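Local coordinates for protein Phospholipase/Carboxylesterase (PDB 4H0C) that probably hydrolyses carboxylic esters, perhaps including palmitoyl groups on proteins, as an alpha/beta hydrolase of the phospholipase/carboxylesterase family, at residues Q138-G143 with V174-D179; A77-L82 with T118-R123; P153-T158 with I201-N206; V187-P190 with I196-D199; E91-G96 with E100-A105. All coordinates share one frame; numbering follows the deposited sequence.

Interaction 1: residues Q138-G143 with V174-D179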
# COMPACT_ATOMS: atom_id res chain seq x y z
N GLN A 138 13.88 -9.93 4.03
CA GLN A 138 15.23 -9.67 4.51
C GLN A 138 16.14 -9.36 3.31
O GLN A 138 16.94 -8.41 3.36
CB GLN A 138 15.76 -10.86 5.29
CG GLN A 138 17.08 -10.55 5.98
CD GLN A 138 17.51 -11.64 6.92
OE1 GLN A 138 17.14 -11.64 8.08
NE2 GLN A 138 18.26 -12.59 6.41
N GLU A 139 16.02 -10.18 2.27
CA GLU A 139 16.69 -9.94 0.98
C GLU A 139 15.62 -9.49 0.01
O GLU A 139 14.53 -10.05 0.01
CB GLU A 139 17.34 -11.23 0.46
CG GLU A 139 18.61 -11.64 1.19
CD GLU A 139 18.35 -12.30 2.54
OE1 GLU A 139 17.29 -12.95 2.69
OE2 GLU A 139 19.22 -12.17 3.44
N LEU A 140 15.88 -8.47 -0.80
CA LEU A 140 14.95 -8.15 -1.89
C LEU A 140 15.04 -9.25 -2.93
O LEU A 140 16.14 -9.63 -3.34
CB LEU A 140 15.28 -6.81 -2.52
CG LEU A 140 15.19 -5.61 -1.55
CD1 LEU A 140 16.04 -4.44 -2.04
CD2 LEU A 140 13.74 -5.21 -1.34
N ALA A 141 13.89 -9.77 -3.34
CA ALA A 141 13.84 -10.79 -4.36
C ALA A 141 13.33 -10.13 -5.65
O ALA A 141 12.12 -10.12 -5.91
CB ALA A 141 12.92 -11.93 -3.93
N ILE A 142 14.25 -9.59 -6.46
CA ILE A 142 13.87 -8.78 -7.62
C ILE A 142 13.08 -9.60 -8.63
O ILE A 142 12.28 -9.04 -9.42
CB ILE A 142 15.11 -8.13 -8.33
CG1 ILE A 142 16.01 -7.44 -7.31
CG2 ILE A 142 14.68 -7.14 -9.42
CD1 ILE A 142 15.32 -6.33 -6.55
N GLY A 143 13.29 -10.92 -8.62
CA GLY A 143 12.63 -11.79 -9.58
C GLY A 143 11.12 -11.83 -9.45
O GLY A 143 10.44 -12.27 -10.39
N VAL A 174 12.75 2.77 -3.56
CA VAL A 174 12.71 3.85 -4.55
C VAL A 174 13.49 3.46 -5.83
O VAL A 174 13.01 3.64 -6.98
CB VAL A 174 13.24 5.17 -3.93
CG1 VAL A 174 13.40 6.26 -4.99
CG2 VAL A 174 12.34 5.65 -2.80
N THR A 175 14.68 2.91 -5.64
CA THR A 175 15.51 2.51 -6.77
C THR A 175 14.78 1.50 -7.65
O THR A 175 14.75 1.63 -8.88
CB THR A 175 16.88 2.00 -6.32
OG1 THR A 175 17.55 3.05 -5.63
CG2 THR A 175 17.71 1.58 -7.52
N ILE A 176 14.13 0.52 -7.03
CA ILE A 176 13.40 -0.51 -7.78
C ILE A 176 12.19 0.10 -8.47
O ILE A 176 11.93 -0.17 -9.66
CB ILE A 176 12.99 -1.67 -6.85
CG1 ILE A 176 14.23 -2.51 -6.49
CG2 ILE A 176 11.96 -2.56 -7.52
CD1 ILE A 176 14.08 -3.42 -5.30
N LEU A 177 11.43 0.91 -7.74
CA LEU A 177 10.25 1.60 -8.32
C LEU A 177 10.63 2.47 -9.51
O LEU A 177 9.95 2.46 -10.56
CB LEU A 177 9.55 2.48 -7.26
CG LEU A 177 8.83 1.74 -6.12
CD1 LEU A 177 8.60 2.66 -4.93
CD2 LEU A 177 7.50 1.19 -6.60
N GLU A 178 11.74 3.20 -9.37
CA GLU A 178 12.20 4.06 -10.48
C GLU A 178 12.64 3.23 -11.69
O GLU A 178 12.26 3.55 -12.82
CB GLU A 178 13.30 5.00 -10.01
CG GLU A 178 12.75 6.13 -9.14
CD GLU A 178 13.78 7.16 -8.74
OE1 GLU A 178 14.97 6.82 -8.63
OE2 GLU A 178 13.39 8.34 -8.52
N ASP A 179 13.35 2.14 -11.44
CA ASP A 179 13.71 1.20 -12.52
C ASP A 179 12.51 0.63 -13.27
O ASP A 179 12.58 0.37 -14.47
CB ASP A 179 14.62 0.08 -11.99
CG ASP A 179 16.07 0.54 -11.83
OD1 ASP A 179 16.43 1.64 -12.35
OD2 ASP A 179 16.84 -0.19 -11.18
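Ile-176 of the helix meets Leu-140 and Ile-142 of the loop through branched aliphatic chains alone, so neither face nor edge of any flat group takes part in the touching. The flat groups of 138-143 stand farther back, where the amide of Gln-138 holds the carboxylate of Glu-139. Gln-138 NE2 gives Glu-139 OE2 a nearly straight hydrogen bond of 3.1 Å (172° at the hydrogen). The oxygen lies practically in the amide plane and is met on its syn side, 20° out of the carboxylate plane. Across the contact one methyl does most of the work: CD1 of Ile-176, at the end of a chain pushed outward from the helix. It is 3.9 Å from Leu-140 CD1, the two side chains running antiparallel past one another. Ile-142 has a second torsion of -60°, which folds its CD1 round toward the helix. There Ile-142 CD1 lies 3.4 Å from Ile-176 CD1, tighter than a usual methyl contact. The patch is small and lies at the surface. Leu-135 touches both Leu-140 and Ile-176, extending the apolar cluster, while Thr-119 of helix 109-120 also meets Ile-176. Neighbouring Val-174 and Leu-177 turn helix 167-179 to the sheet, packing on strands 153-160 and 183-190, and the loop thus borders a helix already seated on those strands.

Interaction 2: residues A77-L82 with T118-R123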
# COMPACT_ATOMS: atom_id res chain seq x y z
N ALA A 77 1.06 -16.42 5.13
CA ALA A 77 0.20 -15.25 5.40
C ALA A 77 0.40 -14.13 4.39
O ALA A 77 -0.58 -13.53 3.91
CB ALA A 77 0.44 -14.73 6.81
N LEU A 78 1.66 -13.87 4.03
CA LEU A 78 1.97 -12.81 3.05
C LEU A 78 1.32 -13.10 1.68
O LEU A 78 0.63 -12.23 1.14
CB LEU A 78 3.49 -12.57 2.90
CG LEU A 78 3.87 -11.56 1.78
CD1 LEU A 78 3.31 -10.17 2.09
CD2 LEU A 78 5.39 -11.49 1.60
N ASP A 79 1.52 -14.31 1.15
CA ASP A 79 0.90 -14.71 -0.11
C ASP A 79 -0.60 -14.57 -0.01
O ASP A 79 -1.25 -14.11 -0.95
CB ASP A 79 1.25 -16.14 -0.49
CG ASP A 79 2.61 -16.26 -1.13
OD1 ASP A 79 3.17 -15.21 -1.57
OD2 ASP A 79 3.13 -17.40 -1.21
N SER A 80 -1.16 -14.94 1.15
CA SER A 80 -2.59 -14.81 1.37
C SER A 80 -3.00 -13.33 1.34
O SER A 80 -4.05 -12.98 0.78
CB SER A 80 -3.01 -15.45 2.69
OG SER A 80 -4.43 -15.58 2.72
N ALA A 81 -2.20 -12.48 1.97
CA ALA A 81 -2.46 -11.02 1.96
C ALA A 81 -2.43 -10.48 0.52
O ALA A 81 -3.35 -9.74 0.10
CB ALA A 81 -1.47 -10.29 2.87
N LEU A 82 -1.42 -10.89 -0.26
CA LEU A 82 -1.29 -10.44 -1.66
C LEU A 82 -2.47 -10.92 -2.48
O LEU A 82 -2.99 -10.17 -3.31
CB LEU A 82 0.03 -10.92 -2.28
CG LEU A 82 1.29 -10.30 -1.65
CD1 LEU A 82 2.54 -11.11 -2.03
CD2 LEU A 82 1.44 -8.85 -2.09
N THR A 118 1.85 -3.83 -5.52
CA THR A 118 1.87 -3.05 -6.75
C THR A 118 3.13 -3.31 -7.58
O THR A 118 3.08 -3.22 -8.77
CB THR A 118 1.66 -1.55 -6.52
OG1 THR A 118 2.63 -1.09 -5.58
CG2 THR A 118 0.25 -1.29 -5.96
N THR A 119 4.25 -3.63 -6.92
CA THR A 119 5.53 -3.87 -7.59
C THR A 119 5.60 -5.30 -8.17
O THR A 119 6.24 -5.54 -9.22
CB THR A 119 6.68 -3.49 -6.65
OG1 THR A 119 6.43 -2.16 -6.16
CG2 THR A 119 8.03 -3.46 -7.40
N ARG A 120 4.90 -6.24 -7.55
CA ARG A 120 4.75 -7.57 -8.17
C ARG A 120 3.81 -7.53 -9.37
O ARG A 120 3.82 -8.45 -10.20
CB ARG A 120 4.22 -8.58 -7.14
CG ARG A 120 5.27 -8.96 -6.10
CD ARG A 120 4.76 -10.11 -5.26
NE ARG A 120 5.67 -10.41 -4.16
CZ ARG A 120 5.83 -11.62 -3.63
NH1 ARG A 120 5.18 -12.67 -4.15
NH2 ARG A 120 6.66 -11.79 -2.62
N ASN A 121 2.98 -6.47 -9.44
CA ASN A 121 1.91 -6.37 -10.42
C ASN A 121 1.89 -4.99 -11.04
O ASN A 121 0.87 -4.31 -11.02
CB ASN A 121 0.55 -6.66 -9.75
CG ASN A 121 0.49 -8.07 -9.19
OD1 ASN A 121 0.30 -9.03 -9.95
ND2 ASN A 121 0.66 -8.20 -7.88
N ALA A 122 3.06 -4.54 -11.50
CA ALA A 122 3.22 -3.14 -11.94
C ALA A 122 2.50 -2.92 -13.26
O ALA A 122 2.62 -3.72 -14.16
CB ALA A 122 4.68 -2.74 -12.04
N ARG A 123 1.70 -1.87 -13.29
CA ARG A 123 1.04 -1.41 -14.50
C ARG A 123 0.67 0.03 -14.26
O ARG A 123 1.04 0.58 -13.24
CB ARG A 123 -0.18 -2.25 -14.85
CG ARG A 123 -1.09 -2.57 -13.69
CD ARG A 123 -2.11 -3.55 -14.22
NE ARG A 123 -2.98 -4.13 -13.22
CZ ARG A 123 -4.22 -4.54 -13.49
NH1 ARG A 123 -4.73 -4.38 -14.72
NH2 ARG A 123 -4.97 -5.07 -12.53
O HOH W 1 5.45 -15.30 -2.95
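Two helices of the alpha/beta hydrolase fold meet where Leu-78, Asp-79 and Leu-82 of helix 77-94 receive the side chain of Arg-120, which reaches across from helix 109-120. The arginine chain runs extended from CG to NE (chi2 -171°, chi3 -174°), and this length carries its guanidinium over Leu-82. CD1 of Leu-82 sits over the centre of one guanidinium face, 3.6 Å above the plane and 3.7 Å from Arg-120 CZ, with the two side chains crossing at about a right angle. Leu-78 CD2 adds a looser, oblique approach to Arg-120 NH2. Leu-82 also packs on Leu-113 and Tyr-117 of helix 109-120, joining the polar crossing to the apolar seam between the helices. In this fold helix 109-120 is the one that follows the probable nucleophile elbow, and the contact lies near its far end, away from the elbow. Asp-79 contributes charge at a distance: its OD1 is 4.1 Å from Arg-120 NH1, well out of the guanidinium plane, and no N-H is aimed at it. A water makes the link instead. It donates to Asp-79 OD1 at 2.7 Å and accepts from Arg-120 NH1 at 2.9 Å, lying at the guanidinium edge and in its plane. Replacing Arg-120 by a leucine would probably leave Glu-116 without its salt-bridge mate and the water without its donor. That salt bridge runs from Arg-120 NE to Glu-116 OE2, within the arginine's own helix.

Interaction 3: residues P153-T158 with I201-N206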
# COMPACT_ATOMS: atom_id res chain seq x y z
N PRO A 153 2.27 7.85 -10.52
CA PRO A 153 2.84 8.64 -9.42
C PRO A 153 2.84 7.81 -8.13
O PRO A 153 1.83 7.20 -7.80
CB PRO A 153 1.88 9.84 -9.30
CG PRO A 153 1.09 9.86 -10.58
CD PRO A 153 1.07 8.46 -11.12
N VAL A 154 3.98 7.79 -7.43
CA VAL A 154 4.14 7.05 -6.19
C VAL A 154 4.72 7.98 -5.14
O VAL A 154 5.69 8.69 -5.42
CB VAL A 154 5.09 5.83 -6.35
CG1 VAL A 154 5.29 5.09 -5.03
CG2 VAL A 154 4.60 4.88 -7.43
N PHE A 155 4.11 8.01 -3.96
CA PHE A 155 4.66 8.73 -2.80
C PHE A 155 5.11 7.71 -1.78
O PHE A 155 4.35 6.84 -1.39
CB PHE A 155 3.61 9.65 -2.19
CG PHE A 155 4.10 10.36 -0.95
CD1 PHE A 155 4.90 11.51 -1.06
CD2 PHE A 155 3.80 9.87 0.33
CE1 PHE A 155 5.37 12.17 0.09
CE2 PHE A 155 4.26 10.54 1.47
CZ PHE A 155 5.05 11.68 1.35
N ILE A 156 6.36 7.81 -1.37
CA ILE A 156 6.91 6.92 -0.35
C ILE A 156 7.61 7.76 0.70
O ILE A 156 8.44 8.62 0.40
CB ILE A 156 7.82 5.81 -0.96
CG1 ILE A 156 8.30 4.82 0.11
CG2 ILE A 156 8.99 6.40 -1.74
CD1 ILE A 156 9.04 3.60 -0.46
N SER A 157 7.25 7.53 1.95
CA SER A 157 7.87 8.28 3.05
C SER A 157 8.32 7.38 4.16
O SER A 157 7.90 6.23 4.26
CB SER A 157 6.87 9.28 3.60
OG SER A 157 5.76 8.59 4.11
N THR A 158 9.19 7.91 5.00
CA THR A 158 9.50 7.33 6.29
C THR A 158 10.09 8.41 7.19
O THR A 158 10.37 9.54 6.75
CB THR A 158 10.44 6.09 6.19
OG1 THR A 158 10.48 5.41 7.46
CG2 THR A 158 11.86 6.48 5.73
N ILE A 201 0.12 14.38 4.51
CA ILE A 201 -1.27 14.46 4.04
C ILE A 201 -1.43 15.56 2.98
O ILE A 201 -2.01 15.29 1.92
CB ILE A 201 -2.26 14.68 5.21
CG1 ILE A 201 -2.28 13.46 6.13
CG2 ILE A 201 -3.68 14.99 4.68
CD1 ILE A 201 -2.77 12.18 5.47
N GLN A 202 -0.93 16.76 3.28
CA GLN A 202 -1.03 17.90 2.35
C GLN A 202 -0.28 17.59 1.06
O GLN A 202 -0.75 17.92 -0.04
CB GLN A 202 -0.40 19.17 2.90
CG GLN A 202 -0.95 19.74 4.20
CD GLN A 202 -0.30 21.07 4.54
OE1 GLN A 202 0.42 21.19 5.54
NE2 GLN A 202 -0.52 22.08 3.69
N LEU A 203 0.91 17.02 1.21
CA LEU A 203 1.75 16.74 0.06
C LEU A 203 1.08 15.74 -0.86
O LEU A 203 1.07 15.93 -2.08
CB LEU A 203 3.14 16.28 0.47
CG LEU A 203 4.14 16.15 -0.68
CD1 LEU A 203 4.17 17.38 -1.58
CD2 LEU A 203 5.51 15.85 -0.08
N VAL A 204 0.50 14.70 -0.28
CA VAL A 204 -0.21 13.69 -1.08
C VAL A 204 -1.42 14.34 -1.77
O VAL A 204 -1.70 14.07 -2.95
CB VAL A 204 -0.59 12.46 -0.23
CG1 VAL A 204 -1.62 11.62 -0.95
CG2 VAL A 204 0.67 11.63 0.04
N ASN A 205 -2.13 15.20 -1.05
CA ASN A 205 -3.32 15.84 -1.64
C ASN A 205 -3.00 16.76 -2.81
O ASN A 205 -3.81 16.87 -3.73
CB ASN A 205 -4.09 16.62 -0.57
CG ASN A 205 -4.84 15.72 0.38
OD1 ASN A 205 -5.07 14.53 0.11
ND2 ASN A 205 -5.25 16.28 1.51
N ASN A 206 -1.82 17.38 -2.77
CA ASN A 206 -1.39 18.32 -3.82
C ASN A 206 -0.62 17.67 -4.97
O ASN A 206 -0.28 18.34 -5.94
CB ASN A 206 -0.55 19.44 -3.21
CG ASN A 206 -1.35 20.32 -2.29
OD1 ASN A 206 -2.48 20.71 -2.58
ND2 ASN A 206 -0.76 20.65 -1.15
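Phe-155 points its ring from the strand into helix 201-206, where Val-204 lies against one face and Leu-203 approaches obliquely. The phenylalanine CG is anti to the backbone N (chi1 177°), and a second torsion of 81° turns a face of the ring to the helix. Val-204 CG2 takes that face, 3.6 Å above the ring plane and offset toward the rim beside Phe-155 CD2. It is a CH-pi contact, with Val-204 CG2 4.0 Å from the centroid of the Phe-155 ring and 26° off the normal. CG2, the valine branch beside the backbone N, is the one turned to the ring. The Leu-203 side chain runs at about a right angle to that of Phe-155 and touches it with CD2, 3.7 Å from Phe-155 CE1. Helix and strand here form one of the helix-on-sheet layers of the alpha/beta hydrolase fold: helix 198-206 packs on the face opposite that taken by helix 167-179, which meets Ile-156. A serine in place of Phe-155 would probably open a gap between strand and helix, taking the aromatic face from Val-204 and leaving Leu-203 free to shift. Phe-131, Val-187 and Tyr-189 of the adjoining strands also touch the phenylalanine, and Val-204 reaches Ile-129 as well.

Interaction 4: residues V187-P190 with I196-D199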
# COMPACT_ATOMS: atom_id res chain seq x y z
N VAL A 187 10.10 11.11 0.38
CA VAL A 187 10.33 12.14 1.39
C VAL A 187 10.66 11.46 2.71
O VAL A 187 9.91 10.59 3.17
CB VAL A 187 9.16 13.14 1.58
CG1 VAL A 187 9.59 14.20 2.59
CG2 VAL A 187 8.77 13.82 0.28
N VAL A 188 11.79 11.86 3.29
CA VAL A 188 12.25 11.33 4.56
C VAL A 188 12.14 12.46 5.57
O VAL A 188 12.60 13.58 5.31
CB VAL A 188 13.72 10.84 4.48
CG1 VAL A 188 14.23 10.46 5.87
CG2 VAL A 188 13.88 9.67 3.50
N TYR A 189 11.51 12.18 6.70
CA TYR A 189 11.24 13.19 7.72
C TYR A 189 12.09 12.93 8.97
O TYR A 189 11.70 12.13 9.84
CB TYR A 189 9.74 13.16 8.08
CG TYR A 189 8.82 13.52 6.94
CD1 TYR A 189 8.51 14.86 6.67
CD2 TYR A 189 8.26 12.53 6.14
CE1 TYR A 189 7.68 15.20 5.63
CE2 TYR A 189 7.41 12.87 5.09
CZ TYR A 189 7.12 14.21 4.85
OH TYR A 189 6.30 14.55 3.82
N PRO A 190 13.24 13.62 9.08
CA PRO A 190 14.13 13.46 10.22
C PRO A 190 13.38 13.74 11.52
O PRO A 190 12.69 14.77 11.63
CB PRO A 190 15.18 14.56 9.99
CG PRO A 190 15.21 14.75 8.52
CD PRO A 190 13.78 14.56 8.07
N ILE A 196 1.50 9.24 10.48
CA ILE A 196 1.28 10.04 9.28
C ILE A 196 1.24 11.51 9.70
O ILE A 196 0.31 11.94 10.41
CB ILE A 196 -0.03 9.66 8.56
CG1 ILE A 196 -0.06 8.14 8.25
CG2 ILE A 196 -0.20 10.52 7.31
CD1 ILE A 196 -1.40 7.60 7.76
N SER A 197 2.26 12.27 9.28
CA SER A 197 2.33 13.69 9.61
C SER A 197 1.35 14.50 8.75
O SER A 197 0.92 14.04 7.67
CB SER A 197 3.77 14.23 9.49
OG SER A 197 4.19 14.28 8.12
N GLY A 198 0.99 15.69 9.22
CA GLY A 198 0.10 16.57 8.45
C GLY A 198 0.73 16.99 7.14
O GLY A 198 0.03 17.20 6.13
N ASP A 199 2.07 17.09 7.13
CA ASP A 199 2.80 17.48 5.92
C ASP A 199 2.64 16.42 4.82
O ASP A 199 2.47 16.76 3.63
CB ASP A 199 4.28 17.69 6.24
CG ASP A 199 4.58 19.06 6.90
OD1 ASP A 199 5.77 19.29 7.17
OD2 ASP A 199 3.67 19.90 7.16
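Tyr-189 spreads its ring before the start of helix 198-206, where Ser-197 and Asp-199 approach it. The contacts are loose van der Waals ones. Ser-197 OG lies over one face of the ring, 4.4 Å from Tyr-189 CE1. Asp-199 comes in obliquely with its CB, 4.3 Å from Tyr-189 CE1, so its methylene and not its carboxylate addresses the ring. Tyr-189 OH passes 4.2 Å from Asp-199 C. The other face of the ring is covered from within the tyrosine's own strand: Val-187 CG1 stands 3.3 Å above the plane, offset toward the rim, two residues back along the chain. With valine on one face and serine on the other, the ring is sandwiched between strand and helix start. Polar interactions gather at the serine. Ser-197 holds the N-cap position, and its side chain caps a backbone N in the first turn. Ser-197 OG is also hydrogen-bonded to Glu-200 OE1, and Glu-200 in turn touches Tyr-189, so the hydroxyl over the ring is fixed by its helix rather than by the tyrosine. The short loop between the two segments carries the histidine of a probable Ser-His-Asp triad, and the contact closes its base. Strand 183-190 is the outermost strand at this side of the sheet. It is hydrogen-bonded to strand 153-160, whose Ser-157 also touches Tyr-189, while helix 198-206 continues over the same face.

Interaction 5: residues E91-G96 with E100-A105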
# COMPACT_ATOMS: atom_id res chain seq x y z
N GLU A 91 -12.12 -7.22 -8.30
CA GLU A 91 -13.52 -6.78 -8.10
C GLU A 91 -13.77 -5.38 -8.67
O GLU A 91 -14.75 -5.15 -9.40
CB GLU A 91 -13.92 -6.84 -6.62
CG GLU A 91 -14.10 -8.26 -6.10
CD GLU A 91 -14.68 -8.32 -4.69
OE1 GLU A 91 -14.52 -9.38 -4.04
OE2 GLU A 91 -15.28 -7.33 -4.22
N ILE A 92 -12.86 -4.46 -8.36
CA ILE A 92 -12.95 -3.09 -8.86
C ILE A 92 -12.97 -3.07 -10.39
O ILE A 92 -13.83 -2.41 -11.00
CB ILE A 92 -11.82 -2.21 -8.29
CG1 ILE A 92 -12.00 -2.09 -6.78
CG2 ILE A 92 -11.87 -0.80 -8.91
CD1 ILE A 92 -10.79 -1.57 -6.02
N GLU A 93 -12.04 -3.80 -11.01
CA GLU A 93 -12.02 -3.83 -12.47
C GLU A 93 -13.30 -4.44 -13.03
O GLU A 93 -13.79 -3.98 -14.05
CB GLU A 93 -10.79 -4.56 -13.01
CG GLU A 93 -9.48 -3.85 -12.66
CD GLU A 93 -8.27 -4.59 -13.19
OE1 GLU A 93 -7.64 -5.34 -12.43
OE2 GLU A 93 -7.95 -4.44 -14.38
N ALA A 94 -13.87 -5.44 -12.35
CA ALA A 94 -15.12 -6.05 -12.81
C ALA A 94 -16.33 -5.10 -12.67
O ALA A 94 -17.35 -5.30 -13.34
CB ALA A 94 -15.39 -7.39 -12.12
N GLN A 95 -16.20 -4.09 -11.81
CA GLN A 95 -17.24 -3.06 -11.64
C GLN A 95 -17.07 -1.98 -12.67
O GLN A 95 -17.85 -1.02 -12.70
CB GLN A 95 -17.17 -2.40 -10.26
CG GLN A 95 -17.26 -3.34 -9.06
CD GLN A 95 -18.68 -3.77 -8.74
OE1 GLN A 95 -19.64 -3.40 -9.43
NE2 GLN A 95 -18.82 -4.57 -7.69
N GLY A 96 -16.06 -2.12 -13.53
CA GLY A 96 -15.84 -1.22 -14.67
C GLY A 96 -14.89 -0.04 -14.44
O GLY A 96 -14.86 0.90 -15.25
N GLU A 100 -5.93 2.07 -14.31
CA GLU A 100 -5.36 3.42 -14.36
C GLU A 100 -6.14 4.48 -13.55
O GLU A 100 -5.63 5.60 -13.34
CB GLU A 100 -5.15 3.89 -15.81
CG GLU A 100 -6.42 4.21 -16.54
CD GLU A 100 -6.17 4.90 -17.86
OE1 GLU A 100 -4.98 5.05 -18.25
OE2 GLU A 100 -7.15 5.29 -18.50
N GLN A 101 -7.32 4.10 -13.05
CA GLN A 101 -8.12 4.92 -12.15
C GLN A 101 -8.18 4.29 -10.76
O GLN A 101 -9.02 4.68 -9.94
CB GLN A 101 -9.55 5.11 -12.68
CG GLN A 101 -9.65 5.85 -14.01
CD GLN A 101 -8.95 7.20 -13.99
OE1 GLN A 101 -8.88 7.88 -12.96
NE2 GLN A 101 -8.44 7.61 -15.15
N ILE A 102 -7.30 3.31 -10.48
CA ILE A 102 -7.26 2.66 -9.17
C ILE A 102 -6.04 3.18 -8.43
O ILE A 102 -4.91 3.17 -8.98
CB ILE A 102 -7.27 1.11 -9.23
CG1 ILE A 102 -8.55 0.59 -9.90
CG2 ILE A 102 -7.15 0.53 -7.81
CD1 ILE A 102 -8.56 -0.92 -10.21
N TYR A 103 -6.28 3.66 -7.22
CA TYR A 103 -5.25 4.21 -6.33
C TYR A 103 -5.04 3.26 -5.17
O TYR A 103 -5.91 2.45 -4.87
CB TYR A 103 -5.71 5.57 -5.81
CG TYR A 103 -5.84 6.61 -6.90
CD1 TYR A 103 -6.88 6.55 -7.85
CD2 TYR A 103 -4.91 7.64 -7.01
CE1 TYR A 103 -6.99 7.51 -8.85
CE2 TYR A 103 -5.01 8.60 -8.00
CZ TYR A 103 -6.05 8.54 -8.91
OH TYR A 103 -6.12 9.51 -9.91
N PHE A 104 -3.86 3.34 -4.54
CA PHE A 104 -3.57 2.54 -3.35
C PHE A 104 -3.03 3.44 -2.25
O PHE A 104 -2.25 4.36 -2.52
CB PHE A 104 -2.51 1.46 -3.63
CG PHE A 104 -2.92 0.45 -4.67
CD1 PHE A 104 -2.90 0.77 -6.03
CD2 PHE A 104 -3.32 -0.83 -4.29
CE1 PHE A 104 -3.28 -0.16 -6.98
CE2 PHE A 104 -3.70 -1.77 -5.26
CZ PHE A 104 -3.69 -1.43 -6.60
N ALA A 105 -3.45 3.16 -1.01
CA ALA A 105 -2.95 3.93 0.13
C ALA A 105 -2.77 3.01 1.32
O ALA A 105 -3.67 2.25 1.66
CB ALA A 105 -3.90 5.08 0.47
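Ile-92 and Ile-102 form the apolar heart of the contact between helix 77-94 and strand 102-107. CG2 of Ile-92 lies 3.6 Å from Ile-102 CD1 and 3.7 Å from Ile-102 CG1, covering the outer part of the strand residue. The helix isoleucine holds this branch anti to its backbone N, with CG1 anti to the carbonyl carbon (chi1 -65°), so that CG2 is the branch turned to Ile-102. Ile-102 extends its own CG1-CD1 arm toward the helix, and both residues are buried. Ile-97 in the connecting turn touches the pair as well, and Ile-92 reaches on to Ala-24 and Val-26 of the adjacent strand. A second apolar touch comes from a charged residue: Glu-93 lays CG against Ile-102 CD1 at 3.9 Å, the two side chains crossing at about a right angle. The polar interactions lie beyond that methylene. The glutamate chain runs on extended, and its OE1 forms a salt bridge with Arg-123 NH2. Backbone bonds shape the helix end. Gly-96 N bonds to Glu-93 O at 3.0 Å, and with a phi of 94° Gly-96 completes a Schellman motif; a side chain at these angles would press on the carbonyl oxygen before it. The chain then turns back into strand 102-107, the last leg of a beta-alpha-beta crossover from strand 50-55. Since only carbon atoms meet between the two segments, the contact here rests on the fit of apolar surfaces and not on any polar bond between them, while Glu-93 divides its length between an apolar stem and a charged tip.

Overall arrangement
Following the chain from the N terminus, interaction 2 opens first, on helix 77-94, and closes at 118-123. Within that span interaction 5 makes the short turn from the same helix into strand 102-107, and the two touch through the Arg-123 to Glu-93 salt bridge. Interaction 1 starts afterwards, at 138-143, and closes on helix 167-179; Thr-119 packs against that helix and so links it to interaction 2. Interaction 3 opens before interaction 1 has closed, so these two cross. It ends on helix 198-206 and encloses interaction 4, which uses the same helix and the next strand of the sheet, 183-190. Interactions 3, 4 and 5 thus reach one sheet, while 1 and 2 join the elements flanking it.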